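Local coordinates for protein Rubredoxin\:oxygen oxidoreductase (Desulfovibrio gigas, PDB 1E5D) that reduces dioxygen to two water molecules in a four-electron reaction, using a di-iron centre and FMN, at residues Y35-V40 with T45-T50; A306-S311 with Q390-A395; G324-I329 with K353-W358. One frame throughout, in Å; residues are numbered along the deposited sequence. Where two conformers were deposited one is given.

How the interactions relate
The three contacts lie in two parts of the chain. Interaction 1 is a hairpin in the metallo-beta-lactamase-like region. The side chain of Asp49 is about 9 Å from the bound mu-oxo-diiron. Interactions 2 and 3 belong to the flavodoxin-like region; their centres are about 47 and 41 Å, respectively, from that of interaction 1, on the far side of the chain's centre. They touch each other: Leu355 CD1 packs 3.6 Å from Val309 O, joining helix 350-361 to strand 306-310. A bound FMN lies about 10 Å from the side chain of Gln327, and the side chain of Ile308 is about 14 Å from a bound FMN; both contacts are structural packing away from the flavin pocket.

Interaction 1: residues Y35-V40 with T45-T50; sequences YNAYLV and TTLFDT
Val40 and Thr46 face each other as a hydrogen-bonded antiparallel pair. Val40 N reaches Thr46 O at 2.7 Å with an N-H...O angle of 177°, and Thr46 N returns a bond to Val40 O. Tyr38 and Phe48 repeat the pattern two residues along, with Phe48 N 2.7 Å from Tyr38 O. These four backbone bonds are the tight part of the contact. The branched Val40 suits an extended strand; its CG2 comes 3.4 Å from Phe48 CE1, a doubtful approach because that ring has two modelled conformers. In the one described, Phe48 has CG anti to its carbonyl carbon (chi1 -61°), bringing the ring edge up to Tyr38 O. On the other face, Leu39 and Leu47 form the non-hydrogen-bonded pair; Leu47 CD2 folds back to 3.4 Å from Tyr38 O and 4.2 Å from Ala37 CB, where a small residue fits the methyl.

Toward Asp49 the pairing slackens, though residues there stay buried. Asp49 leaves the strand with a positive phi, and the backbone of Asn36 pairs with Asp225 rather than with 45-50. In the conformer described, Asp49 OD2 sits at the edge of the Tyr38 ring, 3.8 Å from Tyr38 CD1, while OD1 is bonded by Gln78 NE2. OD2 also lies near Asn36 O, a fellow acceptor, and near Asp225 OD1, a like charge that might raise their proton affinity. Strands 33-40 and 46-48 form a beta hairpin, set between strands 10-17 and 74-77 in a mixed sheet of the metallo-beta-lactamase fold, its Asp49 end close to the di-iron site.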
loop_
_atom_site.group_PDB
_atom_site.type_symbol
_atom_site.label_atom_id
_atom_site.label_comp_id
_atom_site.label_asym_id
_atom_site.label_seq_id
_atom_site.Cartn_x
_atom_site.Cartn_y
_atom_site.Cartn_z
ATOM N N TYR A 35 -1.341 1.865 -27.558
ATOM C CA TYR A 35 -2.435 2.824 -27.699
ATOM C C TYR A 35 -2.892 2.738 -29.150
ATOM O O TYR A 35 -2.141 3.129 -30.046
ATOM C CB TYR A 35 -1.950 4.203 -27.256
ATOM C CG TYR A 35 -1.536 4.157 -25.795
ATOM C CD1 TYR A 35 -2.524 4.110 -24.817
ATOM C CD2 TYR A 35 -0.205 4.141 -25.408
ATOM C CE1 TYR A 35 -2.198 4.060 -23.480
ATOM C CE2 TYR A 35 0.132 4.095 -24.067
ATOM C CZ TYR A 35 -0.864 4.055 -23.117
ATOM O OH TYR A 35 -0.555 4.010 -21.775
ATOM N N ASN A 36 -4.082 2.191 -29.324
ATOM C CA ASN A 36 -4.647 1.852 -30.615
ATOM C C ASN A 36 -5.698 2.862 -31.051
ATOM O O ASN A 36 -6.646 3.160 -30.341
ATOM C CB ASN A 36 -5.274 0.453 -30.582
ATOM C CG ASN A 36 -4.264 -0.624 -30.233
ATOM O OD1 ASN A 36 -3.062 -0.432 -30.385
ATOM N ND2 ASN A 36 -4.754 -1.767 -29.763
ATOM N N ALA A 37 -5.498 3.374 -32.254
ATOM C CA ALA A 37 -6.467 4.211 -32.943
ATOM C C ALA A 37 -6.678 3.582 -34.318
ATOM O O ALA A 37 -5.805 2.858 -34.811
ATOM C CB ALA A 37 -6.018 5.650 -33.034
ATOM N N TYR A 38 -7.842 3.838 -34.908
ATOM C CA TYR A 38 -8.126 3.216 -36.201
ATOM C C TYR A 38 -8.560 4.265 -37.216
ATOM O O TYR A 38 -9.526 5.001 -37.023
ATOM C CB TYR A 38 -9.170 2.104 -36.034
ATOM C CG TYR A 38 -8.649 1.052 -35.071
ATOM C CD1 TYR A 38 -8.875 1.203 -33.708
ATOM C CD2 TYR A 38 -7.934 -0.054 -35.501
ATOM C CE1 TYR A 38 -8.407 0.267 -32.808
ATOM C CE2 TYR A 38 -7.462 -0.999 -34.600
ATOM C CZ TYR A 38 -7.704 -0.828 -33.257
ATOM O OH TYR A 38 -7.256 -1.741 -32.332
ATOM N N LEU A 39 -7.790 4.297 -38.292
ATOM C CA LEU A 39 -8.020 5.135 -39.453
ATOM C C LEU A 39 -8.864 4.396 -40.490
ATOM O O LEU A 39 -8.451 3.345 -40.988
ATOM C CB LEU A 39 -6.678 5.539 -40.064
ATOM C CG LEU A 39 -6.759 6.510 -41.239
ATOM C CD1 LEU A 39 -7.340 7.836 -40.771
ATOM C CD2 LEU A 39 -5.395 6.695 -41.884
ATOM N N VAL A 40 -10.035 4.931 -40.804
ATOM C CA VAL A 40 -10.897 4.334 -41.818
ATOM C C VAL A 40 -11.026 5.238 -43.043
ATOM O O VAL A 40 -11.574 6.341 -42.981
ATOM C CB VAL A 40 -12.300 4.030 -41.264
ATOM C CG1 VAL A 40 -13.164 3.415 -42.354
ATOM C CG2 VAL A 40 -12.207 3.120 -40.053
ATOM N N THR A 45 -13.339 10.583 -44.395
ATOM C CA THR A 45 -12.294 9.761 -43.786
ATOM C C THR A 45 -12.269 9.946 -42.272
ATOM O O THR A 45 -12.231 11.064 -41.759
ATOM C CB THR A 45 -10.903 10.058 -44.368
ATOM O OG1 THR A 45 -10.829 9.543 -45.701
ATOM C CG2 THR A 45 -9.843 9.336 -43.548
ATOM N N THR A 46 -12.296 8.819 -41.554
ATOM C CA THR A 46 -12.516 8.880 -40.118
ATOM C C THR A 46 -11.436 8.215 -39.276
ATOM O O THR A 46 -10.908 7.148 -39.576
ATOM C CB THR A 46 -13.867 8.222 -39.755
ATOM O OG1 THR A 46 -14.912 8.893 -40.457
ATOM C CG2 THR A 46 -14.137 8.388 -38.272
ATOM N N LEU A 47 -11.135 8.900 -38.183
ATOM C CA LEU A 47 -10.221 8.461 -37.144
ATOM C C LEU A 47 -11.003 8.050 -35.904
ATOM O O LEU A 47 -11.755 8.851 -35.332
ATOM C CB LEU A 47 -9.261 9.594 -36.823
ATOM C CG LEU A 47 -7.867 9.249 -36.315
ATOM C CD1 LEU A 47 -7.658 9.922 -34.974
ATOM C CD2 LEU A 47 -7.665 7.750 -36.214
ATOM N N PHE A 48 -10.866 6.799 -35.456
ATOM C CA PHE A 48 -11.509 6.355 -34.227
ATOM C C PHE A 48 -10.458 6.317 -33.116
ATOM O O PHE A 48 -9.358 5.851 -33.420
ATOM C CB PHE A 48 -12.147 4.979 -34.360
ATOM C CG PHE A 48 -13.250 4.890 -35.398
ATOM C CD1 PHE A 48 -12.943 4.873 -36.751
ATOM C CD2 PHE A 48 -14.576 4.825 -35.004
ATOM C CE1 PHE A 48 -13.959 4.796 -37.688
ATOM C CE2 PHE A 48 -15.591 4.748 -35.942
ATOM C CZ PHE A 48 -15.285 4.736 -37.295
ATOM N N ASP A 49 -10.821 6.785 -31.934
ATOM C CA ASP A 49 -9.938 6.872 -30.779
ATOM C C ASP A 49 -8.835 7.904 -31.048
ATOM O O ASP A 49 -8.827 8.544 -32.098
ATOM C CB ASP A 49 -9.296 5.530 -30.445
ATOM C CG ASP A 49 -10.247 4.352 -30.452
ATOM O OD1 ASP A 49 -11.456 4.596 -30.230
ATOM O OD2 ASP A 49 -9.806 3.194 -30.658
ATOM N N THR A 50 -7.917 8.023 -30.115
ATOM C CA THR A 50 -6.750 8.952 -30.152
ATOM C C THR A 50 -5.630 8.263 -29.411
ATOM O O THR A 50 -5.731 7.022 -29.275
ATOM C CB THR A 50 -7.272 10.300 -29.659
ATOM O OG1 THR A 50 -7.175 11.196 -30.790
ATOM C CG2 THR A 50 -6.532 10.992 -28.539
#

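Interaction 2: residues A306-S311 with Q390-A395; sequences AVIVGS and QTIARA
The central strand of a flavodoxin-like parallel sheet is covered here by the long C-terminal helix, and one isoleucine of that helix makes the whole contact. Ile392 projects from helix 379-400 toward strand 306-310 and divides its two branches between two strand residues. Its CD1 meets Ile308 CD1 at 3.6 Å, the two side chains reaching toward each other tip to tip. The other branch, CG2, lies 3.9 Å from Ala306 CB. With CG1 anti to the carbonyl carbon (chi1 -71°), Ile392 holds CG2 anti to the backbone N, and the fork spans the two positions.

Ala306 and Ile308 are two residues apart, so the alternation of an extended strand points both at the helix, while Val307 and Val309 between and beyond them serve the other side of the sheet. That division is the working principle of a three-layer alpha/beta/alpha sandwich: Val309 packs on Leu359 of helix 350-361, and Ile308 is backed by Val255 and Ile257 of strand 254-259 and by Phe342 of strand 338-345. Ile392 also rests on Ile338 from that last strand. The small Ala306 lets the helix come down beside it, and Ala306 CA is 7.7 Å from Ile392 CA, whereas the longer Ile308 extends outward to meet it. No hydrogen bond crosses between strand and helix; the union is wholly apolar. At the helix's outer surface, Arg394 and Gln390 make weak polar contacts with Glu280.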
loop_
_atom_site.group_PDB
_atom_site.type_symbol
_atom_site.label_atom_id
_atom_site.label_comp_id
_atom_site.label_asym_id
_atom_site.label_seq_id
_atom_site.Cartn_x
_atom_site.Cartn_y
_atom_site.Cartn_z
ATOM N N ALA A 306 -12.023 -19.210 -3.236
ATOM C CA ALA A 306 -11.917 -18.717 -1.863
ATOM C C ALA A 306 -10.750 -17.752 -1.709
ATOM O O ALA A 306 -9.670 -17.955 -2.263
ATOM C CB ALA A 306 -11.758 -19.877 -0.891
ATOM N N VAL A 307 -10.971 -16.704 -0.935
ATOM C CA VAL A 307 -9.939 -15.704 -0.675
ATOM C C VAL A 307 -9.636 -15.706 0.814
ATOM O O VAL A 307 -10.525 -15.377 1.602
ATOM C CB VAL A 307 -10.410 -14.320 -1.144
ATOM C CG1 VAL A 307 -9.461 -13.215 -0.740
ATOM C CG2 VAL A 307 -10.594 -14.335 -2.656
ATOM N N ILE A 308 -8.429 -16.091 1.201
ATOM C CA ILE A 308 -8.027 -16.092 2.604
ATOM C C ILE A 308 -7.019 -14.972 2.872
ATOM O O ILE A 308 -6.042 -14.838 2.138
ATOM C CB ILE A 308 -7.399 -17.428 3.026
ATOM C CG1 ILE A 308 -8.050 -18.652 2.380
ATOM C CG2 ILE A 308 -7.380 -17.548 4.546
ATOM C CD1 ILE A 308 -9.486 -18.859 2.805
ATOM N N VAL A 309 -7.254 -14.179 3.906
ATOM C CA VAL A 309 -6.450 -13.021 4.236
ATOM C C VAL A 309 -5.865 -13.125 5.634
ATOM O O VAL A 309 -6.516 -13.487 6.614
ATOM C CB VAL A 309 -7.238 -11.698 4.191
ATOM C CG1 VAL A 309 -6.245 -10.544 4.148
ATOM C CG2 VAL A 309 -8.180 -11.642 3.008
ATOM N N GLY A 310 -4.581 -12.794 5.729
ATOM C CA GLY A 310 -3.927 -12.886 7.029
ATOM C C GLY A 310 -3.209 -11.585 7.331
ATOM O O GLY A 310 -2.558 -11.017 6.456
ATOM N N SER A 311 -3.328 -11.128 8.568
ATOM C CA SER A 311 -2.523 -10.011 9.033
ATOM C C SER A 311 -2.353 -10.090 10.547
ATOM O O SER A 311 -3.264 -10.451 11.288
ATOM C CB SER A 311 -3.135 -8.665 8.659
ATOM O OG SER A 311 -2.435 -7.618 9.308
ATOM N N GLN A 390 -10.125 -26.991 6.202
ATOM C CA GLN A 390 -11.064 -28.059 5.861
ATOM C C GLN A 390 -12.491 -27.546 5.774
ATOM O O GLN A 390 -13.234 -27.912 4.858
ATOM C CB GLN A 390 -10.956 -29.192 6.882
ATOM C CG GLN A 390 -9.984 -30.264 6.393
ATOM C CD GLN A 390 -9.567 -31.193 7.510
ATOM O OE1 GLN A 390 -10.175 -31.197 8.579
ATOM N NE2 GLN A 390 -8.528 -31.975 7.252
ATOM N N THR A 391 -12.890 -26.687 6.707
ATOM C CA THR A 391 -14.223 -26.099 6.622
ATOM C C THR A 391 -14.428 -25.352 5.311
ATOM O O THR A 391 -15.357 -25.609 4.541
ATOM C CB THR A 391 -14.450 -25.138 7.799
ATOM O OG1 THR A 391 -14.302 -25.887 9.015
ATOM C CG2 THR A 391 -15.853 -24.553 7.791
ATOM N N ILE A 392 -13.536 -24.399 5.043
ATOM C CA ILE A 392 -13.668 -23.606 3.820
ATOM C C ILE A 392 -13.633 -24.496 2.586
ATOM O O ILE A 392 -14.482 -24.395 1.691
ATOM C CB ILE A 392 -12.576 -22.522 3.758
ATOM C CG1 ILE A 392 -12.782 -21.399 4.776
ATOM C CG2 ILE A 392 -12.453 -21.968 2.350
ATOM C CD1 ILE A 392 -11.529 -20.645 5.158
ATOM N N ALA A 393 -12.662 -25.408 2.496
ATOM C CA ALA A 393 -12.628 -26.269 1.314
ATOM C C ALA A 393 -13.907 -27.084 1.178
ATOM O O ALA A 393 -14.380 -27.322 0.068
ATOM C CB ALA A 393 -11.435 -27.201 1.361
ATOM N N ARG A 394 -14.465 -27.515 2.308
ATOM C CA ARG A 394 -15.681 -28.323 2.229
ATOM C C ARG A 394 -16.753 -27.487 1.541
ATOM O O ARG A 394 -17.427 -27.912 0.613
ATOM C CB ARG A 394 -16.166 -28.768 3.601
ATOM C CG ARG A 394 -16.345 -30.266 3.760
ATOM C CD ARG A 394 -15.624 -30.804 4.985
ATOM N NE ARG A 394 -14.439 -31.584 4.641
ATOM C CZ ARG A 394 -13.766 -32.351 5.491
ATOM N NH1 ARG A 394 -14.163 -32.447 6.753
ATOM N NH2 ARG A 394 -12.696 -33.025 5.091
ATOM N N ALA A 395 -16.860 -26.257 2.036
ATOM C CA ALA A 395 -17.839 -25.325 1.482
ATOM C C ALA A 395 -17.568 -25.068 0.007
ATOM O O ALA A 395 -18.511 -24.978 -0.784
ATOM C CB ALA A 395 -17.813 -24.031 2.276
#

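Interaction 3: residues G324-I329 with K353-W358; sequences GTLQYI and KVLAEW
Leu355 is the first residue of 353-358 to touch the neighbouring helix: its CD2 meets Leu326 CD1 at 3.7 Å, the two side chains crossing at about a right angle. Its bond from CA does not aim directly at the other helix, but the branched end closes the gap, a good use for a flexible aliphatic chain in a buried position. One turn further on comes Trp358, and Leu326 packs over one face of its indole. Leu326 CB stands 3.8 Å from the centroid of the six-membered ring and 18° off its normal, a CH-pi contact, and Leu326 CD1 extends over the five-membered ring to 3.8 Å from Trp358 CG. With CG anti to the carbonyl carbon (chi1 -87°), the tryptophan sends its broad ring system across to helix 320-331. Its far edge meets Gln327, whose chain is bent at chi2 so that OE1 lies in the ring plane, 3.7 Å from Trp358 CH2. The amide and ring planes stand steeply to each other; the approach may be mildly favourable, since the rim of an indole carries a slight positive charge.

The two segments run nearly parallel, 12° apart, but with 11.7 Å between their axes, a separation that large side chains can bridge. On their inner side is the parallel sheet, where Leu326 reaches Phe258 of strand 254-259; helix 294-302 packs on the far side of helix 320-331, and Ile318 of the second subunit rests on Gln327.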
loop_
_atom_site.group_PDB
_atom_site.type_symbol
_atom_site.label_atom_id
_atom_site.label_comp_id
_atom_site.label_asym_id
_atom_site.label_seq_id
_atom_site.Cartn_x
_atom_site.Cartn_y
_atom_site.Cartn_z
ATOM N N GLY A 324 -4.459 -1.754 2.027
ATOM C CA GLY A 324 -4.491 -1.196 0.677
ATOM C C GLY A 324 -4.994 -2.194 -0.349
ATOM O O GLY A 324 -5.742 -1.853 -1.268
ATOM N N THR A 325 -4.578 -3.449 -0.203
ATOM C CA THR A 325 -5.005 -4.499 -1.121
ATOM C C THR A 325 -6.479 -4.821 -0.982
ATOM O O THR A 325 -7.196 -5.054 -1.957
ATOM C CB THR A 325 -4.180 -5.774 -0.857
ATOM O OG1 THR A 325 -2.803 -5.419 -1.081
ATOM C CG2 THR A 325 -4.549 -6.892 -1.812
ATOM N N LEU A 326 -6.955 -4.842 0.262
ATOM C CA LEU A 326 -8.388 -5.086 0.452
ATOM C C LEU A 326 -9.186 -3.926 -0.129
ATOM O O LEU A 326 -10.212 -4.145 -0.777
ATOM C CB LEU A 326 -8.714 -5.304 1.925
ATOM C CG LEU A 326 -8.302 -6.682 2.454
ATOM C CD1 LEU A 326 -8.308 -6.684 3.972
ATOM C CD2 LEU A 326 -9.223 -7.744 1.884
ATOM N N GLN A 327 -8.711 -2.703 0.080
ATOM C CA GLN A 327 -9.388 -1.551 -0.510
ATOM C C GLN A 327 -9.507 -1.740 -2.024
ATOM O O GLN A 327 -10.574 -1.600 -2.602
ATOM C CB GLN A 327 -8.676 -0.226 -0.233
ATOM C CG GLN A 327 -9.441 0.996 -0.747
ATOM C CD GLN A 327 -10.830 1.056 -0.124
ATOM O OE1 GLN A 327 -10.941 1.258 1.088
ATOM N NE2 GLN A 327 -11.869 0.867 -0.934
ATOM N N TYR A 328 -8.377 -2.070 -2.644
ATOM C CA TYR A 328 -8.359 -2.272 -4.089
ATOM C C TYR A 328 -9.396 -3.319 -4.468
ATOM O O TYR A 328 -10.204 -3.127 -5.365
ATOM C CB TYR A 328 -6.986 -2.732 -4.549
ATOM C CG TYR A 328 -6.820 -2.858 -6.040
ATOM C CD1 TYR A 328 -6.724 -1.719 -6.826
ATOM C CD2 TYR A 328 -6.742 -4.094 -6.673
ATOM C CE1 TYR A 328 -6.565 -1.805 -8.191
ATOM C CE2 TYR A 328 -6.584 -4.184 -8.049
ATOM C CZ TYR A 328 -6.496 -3.037 -8.806
ATOM O OH TYR A 328 -6.339 -3.101 -10.169
ATOM N N ILE A 329 -9.343 -4.428 -3.735
ATOM C CA ILE A 329 -10.187 -5.567 -4.086
ATOM C C ILE A 329 -11.664 -5.258 -3.888
ATOM O O ILE A 329 -12.493 -5.568 -4.745
ATOM C CB ILE A 329 -9.796 -6.809 -3.277
ATOM C CG1 ILE A 329 -8.366 -7.286 -3.567
ATOM C CG2 ILE A 329 -10.796 -7.921 -3.507
ATOM C CD1 ILE A 329 -8.012 -8.495 -2.722
ATOM N N LYS A 353 -10.734 -9.759 13.592
ATOM C CA LYS A 353 -12.027 -9.091 13.680
ATOM C C LYS A 353 -12.227 -8.197 12.462
ATOM O O LYS A 353 -13.222 -8.252 11.736
ATOM C CB LYS A 353 -12.086 -8.270 14.963
ATOM C CG LYS A 353 -13.417 -8.314 15.686
ATOM C CD LYS A 353 -13.268 -9.022 17.033
ATOM C CE LYS A 353 -14.255 -8.501 18.067
ATOM N NZ LYS A 353 -13.674 -8.398 19.433
ATOM N N VAL A 354 -11.213 -7.356 12.229
ATOM C CA VAL A 354 -11.234 -6.420 11.120
ATOM C C VAL A 354 -11.246 -7.113 9.764
ATOM O O VAL A 354 -12.010 -6.737 8.871
ATOM C CB VAL A 354 -10.022 -5.469 11.174
ATOM C CG1 VAL A 354 -9.892 -4.728 9.857
ATOM C CG2 VAL A 354 -10.173 -4.492 12.331
ATOM N N LEU A 355 -10.400 -8.128 9.598
ATOM C CA LEU A 355 -10.393 -8.821 8.306
ATOM C C LEU A 355 -11.770 -9.386 8.009
ATOM O O LEU A 355 -12.282 -9.262 6.898
ATOM C CB LEU A 355 -9.316 -9.908 8.306
ATOM C CG LEU A 355 -7.890 -9.330 8.357
ATOM C CD1 LEU A 355 -6.859 -10.422 8.566
ATOM C CD2 LEU A 355 -7.622 -8.543 7.088
ATOM N N ALA A 356 -12.382 -9.975 9.030
ATOM C CA ALA A 356 -13.724 -10.533 8.915
ATOM C C ALA A 356 -14.714 -9.470 8.461
ATOM O O ALA A 356 -15.500 -9.723 7.553
ATOM C CB ALA A 356 -14.184 -11.155 10.221
ATOM N N GLU A 357 -14.670 -8.288 9.062
ATOM C CA GLU A 357 -15.596 -7.228 8.649
ATOM C C GLU A 357 -15.408 -6.876 7.177
ATOM O O GLU A 357 -16.365 -6.550 6.472
ATOM C CB GLU A 357 -15.401 -5.982 9.508
ATOM C CG GLU A 357 -16.582 -5.033 9.559
ATOM C CD GLU A 357 -16.857 -4.507 10.956
ATOM O OE1 GLU A 357 -15.902 -4.384 11.754
ATOM O OE2 GLU A 357 -18.036 -4.215 11.258
ATOM N N TRP A 358 -14.158 -6.939 6.726
ATOM C CA TRP A 358 -13.844 -6.623 5.338
ATOM C C TRP A 358 -14.450 -7.680 4.411
ATOM O O TRP A 358 -15.128 -7.365 3.441
ATOM C CB TRP A 358 -12.342 -6.574 5.100
ATOM C CG TRP A 358 -11.605 -5.309 5.349
ATOM C CD1 TRP A 358 -10.925 -4.966 6.490
ATOM C CD2 TRP A 358 -11.452 -4.208 4.445
ATOM N NE1 TRP A 358 -10.364 -3.718 6.347
ATOM C CE2 TRP A 358 -10.675 -3.231 5.103
ATOM C CE3 TRP A 358 -11.899 -3.946 3.144
ATOM C CZ2 TRP A 358 -10.339 -2.018 4.496
ATOM C CZ3 TRP A 358 -11.567 -2.746 2.547
ATOM C CH2 TRP A 358 -10.792 -1.791 3.224
#